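Local atomic coordinates of diaminopimelate decarboxylase (Methanocaldococcus jannaschii, PDB entry 1TWI), a protein that catalyses the pyridoxal phosphate-dependent decarboxylation of meso-diaminopimelate to L-lysine, the last step of lysine biosynthesis by the diaminopimelate pathway. Residues 30-44 and 294-306. Residues are numbered along the deposited sequence; the frame is centred on the assembly and turned at random.
Sequences TPLYVMSEEQIKINY and SLVATAGYLLGKV
Strands 32-36 and 300-306 pair antiparallel where the two domains of this fold type III decarboxylase join. Both segments cross here between the beta-sheet domain and the TIM barrel that carries the pyridoxal phosphate. L32 with L303 and V34 with Y301 are hydrogen-bonded pairs; V34 N donates to Y301 O at 2.8 Å. S36 N extends the ladder to A299 O, while S36, the N-cap of helix 37-58, accepts from Q39 N through OG, which is also hydrogen-bonded to D17 OD2. On the far edge, strand 32-36 pairs parallel with strand 402-407.

Side chains pack on both faces of the sheet. L302 CD1 sits over one face of the Y33 ring, 4.0 Å from its centroid, a CH-pi contact. On the other face, V34 CG2 meets L303 CD1 at 3.8 Å. In M35, chi1 (-70°) and chi2 (-65°) bring SD to G300 CA at 3.5 Å. The bend at chi3 turns CE to V296 and A299.

Beyond the strands, the helix packs on 294-299. I40 CG1 presses tightly on A299 CB, 3.5 Å away. N43 ND2 donates twice, both partners near its amide plane: to T298 OG1 at 2.8 Å, and to L295 O at 3.1 Å, reached from above the carbonyl plane.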
ATOM      1  N   THR A  30      20.763   3.569   3.324  1.00 12.42           N
ATOM      2  CA  THR A  30      19.437   4.198   3.389  1.00 13.20           C
ATOM      3  C   THR A  30      18.605   3.664   2.185  1.00 13.02           C
ATOM      4  O   THR A  30      19.186   3.268   1.190  1.00 13.42           O
ATOM      5  CB  THR A  30      19.568   5.744   3.270  1.00 13.82           C
ATOM      6  OG1 THR A  30      20.500   6.050   2.240  1.00 15.54           O
ATOM      7  CG2 THR A  30      20.103   6.348   4.562  1.00 14.47           C
ATOM      8  N   PRO A  31      17.251   3.691   2.256  1.00 12.13           N
ATOM      9  CA  PRO A  31      16.458   4.133   3.408  1.00 11.46           C
ATOM     10  C   PRO A  31      16.579   3.150   4.547  1.00 12.63           C
ATOM     11  O   PRO A  31      16.803   1.972   4.322  1.00 11.73           O
ATOM     12  CB  PRO A  31      15.037   4.221   2.846  1.00 12.65           C
ATOM     13  CG  PRO A  31      15.006   3.094   1.865  1.00 13.32           C
ATOM     14  CD  PRO A  31      16.379   3.179   1.177  1.00 11.49           C
ATOM     15  N   LEU A  32      16.433   3.608   5.789  1.00 11.01           N
ATOM     16  CA  LEU A  32      16.590   2.701   6.935  1.00 10.46           C
ATOM     17  C   LEU A  32      15.574   2.953   8.068  1.00 11.42           C
ATOM     18  O   LEU A  32      15.441   4.084   8.517  1.00 10.45           O
ATOM     19  CB  LEU A  32      18.005   2.908   7.554  1.00 11.12           C
ATOM     20  CG  LEU A  32      18.462   2.049   8.731  1.00 11.83           C
ATOM     21  CD1 LEU A  32      18.758   0.663   8.170  1.00 11.66           C
ATOM     22  CD2 LEU A  32      19.763   2.589   9.376  1.00  9.84           C
ATOM     23  N   TYR A  33      14.918   1.908   8.559  1.00 11.79           N
ATOM     24  CA  TYR A  33      14.028   2.041   9.717  1.00 10.67           C
ATOM     25  C   TYR A  33      14.902   1.797  10.940  1.00 11.79           C
ATOM     26  O   TYR A  33      15.732   0.852  10.950  1.00 13.57           O
ATOM     27  CB  TYR A  33      12.949   0.953   9.730  1.00 10.21           C
ATOM     28  CG  TYR A  33      11.680   1.328   8.979  1.00 12.54           C
ATOM     29  CD1 TYR A  33      10.676   2.071   9.604  1.00 13.52           C
ATOM     30  CD2 TYR A  33      11.465   0.922   7.673  1.00 13.26           C
ATOM     31  CE1 TYR A  33       9.497   2.387   8.956  1.00 12.87           C
ATOM     32  CE2 TYR A  33      10.257   1.254   6.990  1.00 11.59           C
ATOM     33  CZ  TYR A  33       9.290   1.989   7.663  1.00 12.83           C
ATOM     34  OH  TYR A  33       8.079   2.335   7.087  1.00 11.30           O
ATOM     35  N   VAL A  34      14.744   2.623  11.974  1.00 10.32           N
ATOM     36  CA  VAL A  34      15.492   2.399  13.223  1.00  9.70           C
ATOM     37  C   VAL A  34      14.369   2.244  14.292  1.00  9.80           C
ATOM     38  O   VAL A  34      13.505   3.134  14.467  1.00 11.24           O
ATOM     39  CB  VAL A  34      16.395   3.625  13.572  1.00  9.87           C
ATOM     40  CG1 VAL A  34      17.176   3.398  14.936  1.00  9.81           C
ATOM     41  CG2 VAL A  34      17.407   3.860  12.411  1.00  8.37           C
ATOM     42  N   MET A  35      14.395   1.152  15.028  1.00  9.88           N
ATOM     43  CA  MET A  35      13.397   0.923  16.047  1.00  9.57           C
ATOM     44  C   MET A  35      14.114   1.008  17.363  1.00  8.70           C
ATOM     45  O   MET A  35      15.105   0.290  17.551  1.00  8.80           O
ATOM     46  CB  MET A  35      12.786  -0.486  15.892  1.00 12.03           C
ATOM     47  CG  MET A  35      11.887  -0.600  14.623  1.00 13.63           C
ATOM     48  SD  MET A  35      10.377   0.493  14.711  1.00 14.16           S
ATOM     49  CE  MET A  35       9.429  -0.298  15.931  1.00 12.33           C
ATOM     50  N   SER A  36      13.612   1.840  18.283  1.00  8.93           N
ATOM     51  CA  SER A  36      14.241   1.990  19.627  1.00  9.88           C
ATOM     52  C   SER A  36      13.653   0.952  20.590  1.00 11.96           C
ATOM     53  O   SER A  36      12.441   0.977  20.928  1.00 11.15           O
ATOM     54  CB  SER A  36      13.977   3.402  20.207  1.00  9.43           C
ATOM     55  OG  SER A  36      14.361   3.441  21.582  1.00 11.01           O
ATOM     56  N   GLU A  37      14.501   0.031  21.042  1.00 11.36           N
ATOM     57  CA  GLU A  37      14.038  -0.990  21.958  1.00 10.70           C
ATOM     58  C   GLU A  37      13.592  -0.344  23.261  1.00 11.42           C
ATOM     59  O   GLU A  37      12.567  -0.721  23.821  1.00 11.49           O
ATOM     60  CB  GLU A  37      15.166  -1.988  22.247  1.00 12.13           C
ATOM     61  CG  GLU A  37      14.799  -3.034  23.313  1.00 14.15           C
ATOM     62  CD  GLU A  37      15.941  -4.024  23.462  1.00 18.15           C
ATOM     63  OE1 GLU A  37      15.906  -5.080  22.817  1.00 19.12           O
ATOM     64  OE2 GLU A  37      16.909  -3.734  24.177  1.00 20.40           O
ATOM     65  N   GLU A  38      14.355   0.624  23.767  1.00 10.76           N
ATOM     66  CA  GLU A  38      13.943   1.267  25.032  1.00 12.54           C
ATOM     67  C   GLU A  38      12.611   2.040  24.863  1.00 11.45           C
ATOM     68  O   GLU A  38      11.791   2.070  25.774  1.00 12.09           O
ATOM     69  CB  GLU A  38      15.066   2.223  25.516  1.00 14.70           C
ATOM     70  CG  GLU A  38      14.785   3.012  26.811  1.00 19.35           C
ATOM     71  CD  GLU A  38      14.619   2.151  28.077  1.00 23.68           C
ATOM     72  OE1 GLU A  38      15.066   0.974  28.122  1.00 23.02           O
ATOM     73  OE2 GLU A  38      14.040   2.691  29.052  1.00 26.89           O
ATOM     74  N   GLN A  39      12.397   2.708  23.736  1.00 10.93           N
ATOM     75  CA  GLN A  39      11.122   3.403  23.596  1.00 10.62           C
ATOM     76  C   GLN A  39       9.927   2.384  23.666  1.00 11.73           C
ATOM     77  O   GLN A  39       8.851   2.699  24.214  1.00 11.81           O
ATOM     78  CB  GLN A  39      11.051   4.160  22.247  1.00 10.78           C
ATOM     79  CG  GLN A  39       9.766   4.974  22.120  1.00  8.93           C
ATOM     80  CD  GLN A  39       9.723   6.082  23.182  1.00  8.80           C
ATOM     81  OE1 GLN A  39       8.907   6.054  24.137  1.00 13.40           O
ATOM     82  NE2 GLN A  39      10.631   7.026  23.054  1.00  7.25           N
ATOM     83  N   ILE A  40      10.084   1.195  23.062  1.00  9.45           N
ATOM     84  CA  ILE A  40       9.017   0.196  23.133  1.00 10.10           C
ATOM     85  C   ILE A  40       8.817  -0.220  24.596  1.00 11.70           C
ATOM     86  O   ILE A  40       7.659  -0.367  25.066  1.00 10.59           O
ATOM     87  CB  ILE A  40       9.322  -1.071  22.257  1.00 10.93           C
ATOM     88  CG1 ILE A  40       9.351  -0.677  20.773  1.00  8.58           C
ATOM     89  CG2 ILE A  40       8.226  -2.157  22.481  1.00  9.71           C
ATOM     90  CD1 ILE A  40       9.808  -1.777  19.811  1.00  8.76           C
ATOM     91  N   LYS A  41       9.911  -0.419  25.336  1.00 10.76           N
ATOM     92  CA  LYS A  41       9.757  -0.795  26.756  1.00 13.45           C
ATOM     93  C   LYS A  41       9.063   0.317  27.513  1.00 11.50           C
ATOM     94  O   LYS A  41       8.206   0.052  28.381  1.00 11.81           O
ATOM     95  CB  LYS A  41      11.115  -1.053  27.443  1.00 14.97           C
ATOM     96  CG  LYS A  41      11.913  -2.252  26.836  1.00 19.29           C
ATOM     97  CD  LYS A  41      13.193  -2.465  27.703  1.00 23.91           C
ATOM     98  CE  LYS A  41      14.248  -3.174  26.925  1.00 27.63           C
ATOM     99  NZ  LYS A  41      13.783  -4.529  26.522  1.00 30.50           N
ATOM    100  N   ILE A  42       9.421   1.547  27.207  1.00 12.66           N
ATOM    101  CA  ILE A  42       8.735   2.684  27.887  1.00 12.25           C
ATOM    102  C   ILE A  42       7.235   2.716  27.562  1.00 12.90           C
ATOM    103  O   ILE A  42       6.379   2.871  28.467  1.00 10.41           O
ATOM    104  CB  ILE A  42       9.350   4.031  27.446  1.00 11.98           C
ATOM    105  CG1 ILE A  42      10.729   4.162  28.126  1.00 11.39           C
ATOM    106  CG2 ILE A  42       8.337   5.213  27.769  1.00 11.16           C
ATOM    107  CD1 ILE A  42      11.633   5.246  27.545  1.00 18.71           C
ATOM    108  N   ASN A  43       6.899   2.552  26.279  1.00 12.25           N
ATOM    109  CA  ASN A  43       5.471   2.610  25.913  1.00 11.89           C
ATOM    110  C   ASN A  43       4.683   1.474  26.584  1.00 11.36           C
ATOM    111  O   ASN A  43       3.567   1.676  27.066  1.00 11.60           O
ATOM    112  CB  ASN A  43       5.314   2.549  24.363  1.00 11.03           C
ATOM    113  CG  ASN A  43       5.877   3.793  23.667  1.00 11.96           C
ATOM    114  OD1 ASN A  43       6.145   4.815  24.322  1.00 12.43           O
ATOM    115  ND2 ASN A  43       6.064   3.722  22.338  1.00 10.37           N
ATOM    116  N   TYR A  44       5.274   0.274  26.604  1.00 11.14           N
ATOM    117  CA  TYR A  44       4.630  -0.872  27.193  1.00 10.83           C
ATOM    118  C   TYR A  44       4.478  -0.655  28.702  1.00 12.03           C
ATOM    119  O   TYR A  44       3.424  -0.910  29.281  1.00 11.99           O
ATOM    120  CB  TYR A  44       5.476  -2.141  26.979  1.00 11.35           C
ATOM    121  CG  TYR A  44       4.825  -3.365  27.572  1.00 12.65           C
ATOM    122  CD1 TYR A  44       3.642  -3.869  27.034  1.00 13.73           C
ATOM    123  CD2 TYR A  44       5.354  -3.982  28.690  1.00 14.47           C
ATOM    124  CE1 TYR A  44       2.997  -4.970  27.613  1.00 14.95           C
ATOM    125  CE2 TYR A  44       4.730  -5.078  29.280  1.00 14.53           C
ATOM    126  CZ  TYR A  44       3.553  -5.567  28.730  1.00 16.61           C
ATOM    127  OH  TYR A  44       2.945  -6.670  29.299  1.00 16.74           O
ATOM    128  N   SER A 294      -0.053   2.786  19.755  1.00 11.88           N
ATOM    129  CA  SER A 294       0.495   3.336  20.994  1.00 11.33           C
ATOM    130  C   SER A 294       1.602   2.523  21.694  1.00 11.93           C
ATOM    131  O   SER A 294       2.164   2.973  22.724  1.00 11.48           O
ATOM    132  CB  SER A 294      -0.643   3.710  21.990  1.00 10.01           C
ATOM    133  OG  SER A 294      -1.434   2.586  22.308  1.00 11.53           O
ATOM    134  N   LEU A 295       1.904   1.315  21.194  1.00 11.27           N
ATOM    135  CA  LEU A 295       3.065   0.619  21.736  1.00 10.50           C
ATOM    136  C   LEU A 295       4.298   0.812  20.866  1.00  9.88           C
ATOM    137  O   LEU A 295       5.408   0.863  21.394  1.00 11.09           O
ATOM    138  CB  LEU A 295       2.889  -0.900  21.850  1.00 10.45           C
ATOM    139  CG  LEU A 295       1.963  -1.283  23.010  1.00 12.31           C
ATOM    140  CD1 LEU A 295       1.836  -2.761  23.032  1.00 13.35           C
ATOM    141  CD2 LEU A 295       2.538  -0.740  24.346  1.00 14.27           C
ATOM    142  N   VAL A 296       4.137   0.880  19.547  1.00 10.00           N
ATOM    143  CA  VAL A 296       5.325   0.946  18.720  1.00  9.72           C
ATOM    144  C   VAL A 296       5.584   2.156  17.842  1.00 10.33           C
ATOM    145  O   VAL A 296       6.711   2.351  17.415  1.00  9.71           O
ATOM    146  CB  VAL A 296       5.427  -0.352  17.821  1.00 10.35           C
ATOM    147  CG1 VAL A 296       5.455  -1.613  18.735  1.00  7.64           C
ATOM    148  CG2 VAL A 296       4.187  -0.458  16.833  1.00  5.52           C
ATOM    149  N   ALA A 297       4.567   2.972  17.572  1.00 10.49           N
ATOM    150  CA  ALA A 297       4.767   4.067  16.649  1.00 10.11           C
ATOM    151  C   ALA A 297       5.912   4.999  16.977  1.00 10.10           C
ATOM    152  O   ALA A 297       6.741   5.272  16.105  1.00  9.10           O
ATOM    153  CB  ALA A 297       3.435   4.925  16.513  1.00 10.15           C
ATOM    154  N   THR A 298       5.936   5.506  18.212  1.00  9.91           N
ATOM    155  CA  THR A 298       6.974   6.481  18.597  1.00 10.46           C
ATOM    156  C   THR A 298       8.377   5.867  18.717  1.00 11.53           C
ATOM    157  O   THR A 298       9.339   6.587  18.923  1.00 12.33           O
ATOM    158  CB  THR A 298       6.633   7.153  19.974  1.00 10.38           C
ATOM    159  OG1 THR A 298       6.506   6.156  20.965  1.00 10.17           O
ATOM    160  CG2 THR A 298       5.320   7.933  19.880  1.00  9.13           C
ATOM    161  N   ALA A 299       8.490   4.536  18.626  1.00 10.02           N
ATOM    162  CA  ALA A 299       9.799   3.902  18.716  1.00 11.28           C
ATOM    163  C   ALA A 299      10.501   3.840  17.332  1.00 10.30           C
ATOM    164  O   ALA A 299      11.703   3.527  17.259  1.00 10.69           O
ATOM    165  CB  ALA A 299       9.658   2.443  19.274  1.00 10.72           C
ATOM    166  N   GLY A 300       9.766   4.137  16.273  1.00  9.40           N
ATOM    167  CA  GLY A 300      10.331   4.022  14.911  1.00 10.35           C
ATOM    168  C   GLY A 300      10.683   5.296  14.182  1.00 10.63           C
ATOM    169  O   GLY A 300       9.917   6.272  14.221  1.00 12.37           O
ATOM    170  N   TYR A 301      11.852   5.312  13.537  1.00 10.18           N
ATOM    171  CA  TYR A 301      12.289   6.489  12.782  1.00 10.51           C
ATOM    172  C   TYR A 301      12.721   5.967  11.436  1.00 11.59           C
ATOM    173  O   TYR A 301      13.296   4.900  11.379  1.00 13.14           O
ATOM    174  CB  TYR A 301      13.495   7.158  13.467  1.00  9.35           C
ATOM    175  CG  TYR A 301      13.115   7.610  14.880  1.00 11.56           C
ATOM    176  CD1 TYR A 301      13.089   6.687  15.921  1.00 11.28           C
ATOM    177  CD2 TYR A 301      12.678   8.944  15.141  1.00 12.35           C
ATOM    178  CE1 TYR A 301      12.636   7.026  17.179  1.00 11.86           C
ATOM    179  CE2 TYR A 301      12.225   9.321  16.437  1.00 11.17           C
ATOM    180  CZ  TYR A 301      12.207   8.340  17.438  1.00 12.76           C
ATOM    181  OH  TYR A 301      11.710   8.599  18.700  1.00 10.49           O
ATOM    182  N   LEU A 302      12.430   6.712  10.365  1.00 11.79           N
ATOM    183  CA  LEU A 302      12.862   6.302   9.035  1.00 11.09           C
ATOM    184  C   LEU A 302      13.885   7.325   8.499  1.00 12.19           C
ATOM    185  O   LEU A 302      13.559   8.523   8.354  1.00 10.32           O
ATOM    186  CB  LEU A 302      11.662   6.221   8.080  1.00 10.71           C
ATOM    187  CG  LEU A 302      11.956   5.869   6.603  1.00 12.96           C
ATOM    188  CD1 LEU A 302      12.684   4.511   6.482  1.00 11.01           C
ATOM    189  CD2 LEU A 302      10.647   5.862   5.860  1.00 10.97           C
ATOM    190  N   LEU A 303      15.103   6.845   8.208  1.00  9.68           N
ATOM    191  CA  LEU A 303      16.167   7.712   7.701  1.00 10.29           C
ATOM    192  C   LEU A 303      16.240   7.592   6.194  1.00 10.92           C
ATOM    193  O   LEU A 303      16.197   6.490   5.638  1.00 11.93           O
ATOM    194  CB  LEU A 303      17.535   7.293   8.306  1.00  9.79           C
ATOM    195  CG  LEU A 303      17.514   7.101   9.832  1.00  9.95           C
ATOM    196  CD1 LEU A 303      18.918   6.693  10.371  1.00  9.16           C
ATOM    197  CD2 LEU A 303      17.039   8.387  10.484  1.00 11.49           C
ATOM    198  N   GLY A 304      16.311   8.736   5.535  1.00 11.74           N
ATOM    199  CA  GLY A 304      16.379   8.773   4.088  1.00 15.39           C
ATOM    200  C   GLY A 304      17.442   9.792   3.689  1.00 15.38           C
ATOM    201  O   GLY A 304      17.466  10.907   4.207  1.00 16.14           O
ATOM    202  N   LYS A 305      18.336   9.396   2.802  1.00 15.57           N
ATOM    203  CA  LYS A 305      19.352  10.291   2.373  1.00 15.76           C
ATOM    204  C   LYS A 305      18.864  11.169   1.221  1.00 15.12           C
ATOM    205  O   LYS A 305      18.090  10.732   0.318  1.00 14.43           O
ATOM    206  CB  LYS A 305      20.611   9.505   1.978  1.00 19.62           C
ATOM    207  CG  LYS A 305      21.733  10.384   1.357  1.00 23.63           C
ATOM    208  CD  LYS A 305      23.137   9.664   1.359  1.00 26.97           C
ATOM    209  CE  LYS A 305      23.186   8.478   0.418  1.00 29.09           C
ATOM    210  NZ  LYS A 305      24.601   7.947   0.373  1.00 32.38           N
ATOM    211  N   VAL A 306      19.327  12.415   1.245  1.00 13.31           N
ATOM    212  CA  VAL A 306      18.994  13.382   0.201  1.00 13.21           C
ATOM    213  C   VAL A 306      19.861  13.204  -1.027  1.00 13.15           C
ATOM    214  O   VAL A 306      21.094  13.350  -0.937  1.00 13.14           O
ATOM    215  CB  VAL A 306      19.188  14.815   0.737  1.00 14.46           C
ATOM    216  CG1 VAL A 306      18.916  15.822  -0.390  1.00 14.20           C
ATOM    217  CG2 VAL A 306      18.181  15.040   1.920  1.00 11.53           C
TER
HETATM  218  O   HOH W   1       5.968   7.354  23.475  1.00 16.00           O